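Local atomic coordinates of nuclease NucT (Helicobacter pylori, PDB entry 6EHI), a protein that belongs to the nucleases of the PLD-like family, built as a mixed beta sheet flanked by helices. Residues A122-K126 with N127-N131. The protein carries 1 engineered substitution. Sequence-based numbering, arbitrary orientation.
Sequences ANWSK and NAFEN. With ACT (acetate ion), chain M.
Ser125 caps the short helix 126-130: its OG, held between the backbone N and the carbonyl carbon (chi1 69°), takes the N-H of Ala128 at 2.9 Å with an N-H...O angle of 157°. A glycerol molecule is hydrogen-bonded to the same OG. Ala128 CB lies 3.0 Å from Asn123 O and also meets Ala122 CB. Phe129 can be traced from CB outward. Phe129 CB lies 3.8 Å from Ser125 O, and Phe129 N donates a weak hydrogen bond to this oxygen. Phe129 CD2 brings the ring edge to Ser125 O, 3.4 Å away and in the ring plane. Next along the ring, Phe129 CE2 comes obliquely near Asn123 O and lies 4.5 Å from Trp124 CD1. Leu20 and Leu23 of helix 16-28 and Leu136 of strand 134-139 also pack on this ring. Lys126 and Glu130 run side by side, Lys126 CE 3.2 Å from Glu130 OE2, although the charged NZ stays beyond salt-bridge distance. Trp124 NE1 donates to acetate OXT and Ala122 N to the other oxygen, O. This is a serine N-cap on the short helix between strands 116-120 and 134-139 of the PLD-like fold.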
loop_
_atom_site.group_PDB
_atom_site.type_symbol
_atom_site.label_atom_id
_atom_site.label_comp_id
_atom_site.label_asym_id
_atom_site.label_seq_id
_atom_site.Cartn_x
_atom_site.Cartn_y
_atom_site.Cartn_z
ATOM N N ALA A 122 -2.623 1.585 -3.385
ATOM C CA ALA A 122 -3.085 1.736 -4.765
ATOM C C ALA A 122 -1.897 2.120 -5.700
ATOM O O ALA A 122 -1.376 3.182 -5.571
ATOM C CB ALA A 122 -4.107 2.830 -4.857
ATOM N N ASN A 123 -1.694 1.286 -6.722
ATOM C CA ASN A 123 -0.882 1.671 -7.850
ATOM C C ASN A 123 -1.606 2.743 -8.628
ATOM O O ASN A 123 -2.856 2.941 -8.464
ATOM C CB ASN A 123 -0.545 0.469 -8.700
ATOM C CG ASN A 123 0.438 -0.493 -7.971
ATOM O OD1 ASN A 123 1.450 -0.021 -7.393
ATOM N ND2 ASN A 123 0.201 -1.816 -8.043
ATOM N N TRP A 124 -0.863 3.520 -9.389
ATOM C CA TRP A 124 -1.409 4.706 -10.094
ATOM C C TRP A 124 -1.825 4.263 -11.480
ATOM O O TRP A 124 -1.191 4.541 -12.471
ATOM C CB TRP A 124 -0.440 5.885 -10.093
ATOM C CG TRP A 124 -0.215 6.507 -8.738
ATOM C CD1 TRP A 124 -0.632 6.009 -7.562
ATOM C CD2 TRP A 124 0.563 7.632 -8.442
ATOM N NE1 TRP A 124 -0.274 6.864 -6.569
ATOM C CE2 TRP A 124 0.478 7.854 -7.096
ATOM C CE3 TRP A 124 1.298 8.558 -9.249
ATOM C CZ2 TRP A 124 1.132 8.906 -6.456
ATOM C CZ3 TRP A 124 1.829 9.628 -8.666
ATOM C CH2 TRP A 124 1.792 9.793 -7.271
ATOM N N SER A 125 -2.968 3.577 -11.474
ATOM C CA SER A 125 -3.575 2.943 -12.675
ATOM C C SER A 125 -5.077 3.179 -12.655
ATOM O O SER A 125 -5.650 3.354 -11.567
ATOM C CB SER A 125 -3.274 1.461 -12.609
ATOM O OG SER A 125 -3.960 0.789 -11.569
ATOM N N LYS A 126 -5.710 3.176 -13.831
ATOM C CA LYS A 126 -7.152 3.169 -13.856
ATOM C C LYS A 126 -7.651 1.949 -13.057
ATOM O O LYS A 126 -8.645 2.094 -12.319
ATOM C CB LYS A 126 -7.650 3.228 -15.295
ATOM C CG LYS A 126 -7.379 4.610 -15.897
ATOM C CD LYS A 126 -7.765 4.714 -17.380
ATOM C CE LYS A 126 -9.251 4.856 -17.598
ATOM N NZ LYS A 126 -9.587 4.047 -18.799
ATOM N N ASN A 127 -6.981 0.792 -13.138
ATOM C CA ASN A 127 -7.397 -0.452 -12.467
ATOM C C ASN A 127 -7.599 -0.232 -11.017
ATOM O O ASN A 127 -8.623 -0.599 -10.456
ATOM C CB ASN A 127 -6.447 -1.608 -12.685
ATOM C CG ASN A 127 -6.718 -2.327 -13.959
ATOM O OD1 ASN A 127 -7.848 -2.334 -14.430
ATOM N ND2 ASN A 127 -5.726 -2.867 -14.541
ATOM N N ALA A 128 -6.640 0.441 -10.405
ATOM C CA ALA A 128 -6.713 0.739 -8.967
ATOM C C ALA A 128 -7.844 1.747 -8.573
ATOM O O ALA A 128 -8.514 1.606 -7.575
ATOM C CB ALA A 128 -5.329 1.229 -8.567
ATOM N N PHE A 129 -8.079 2.775 -9.376
ATOM C CA PHE A 129 -8.991 3.800 -9.111
ATOM C C PHE A 129 -10.417 3.507 -9.648
ATOM O O PHE A 129 -11.330 4.312 -9.477
ATOM C CB PHE A 129 -8.410 5.105 -9.588
ATOM C CG PHE A 129 -7.381 5.652 -8.685
ATOM C CD1 PHE A 129 -7.772 6.254 -7.556
ATOM C CD2 PHE A 129 -5.999 5.503 -8.936
ATOM C CE1 PHE A 129 -6.900 6.761 -6.689
ATOM C CE2 PHE A 129 -5.091 6.023 -8.061
ATOM C CZ PHE A 129 -5.521 6.654 -6.940
ATOM N N GLU A 130 -10.583 2.373 -10.319
ATOM C CA GLU A 130 -11.914 2.040 -10.893
ATOM C C GLU A 130 -12.422 0.709 -10.440
ATOM O O GLU A 130 -13.614 0.615 -10.254
ATOM C CB GLU A 130 -11.840 2.068 -12.437
ATOM C CG GLU A 130 -11.540 3.465 -12.951
ATOM C CD GLU A 130 -11.365 3.600 -14.458
ATOM O OE1 GLU A 130 -11.681 2.641 -15.196
ATOM O OE2 GLU A 130 -10.923 4.708 -14.882
ATOM N N ASN A 131 -11.579 -0.312 -10.328
ATOM C CA ASN A 131 -12.035 -1.679 -10.134
ATOM C C ASN A 131 -11.611 -2.398 -8.816
ATOM O O ASN A 131 -12.158 -3.440 -8.475
ATOM C CB ASN A 131 -11.553 -2.494 -11.325
ATOM C CG ASN A 131 -11.895 -1.833 -12.662
ATOM O OD1 ASN A 131 -12.978 -1.210 -12.829
ATOM N ND2 ASN A 131 -10.971 -1.924 -13.589
HETATM C C ACT M . -1.454 5.403 -2.942
HETATM O O ACT M . -1.928 4.381 -2.311
HETATM O OXT ACT M . -1.309 5.376 -4.176
HETATM C CH3 ACT M . -1.089 6.689 -2.264
#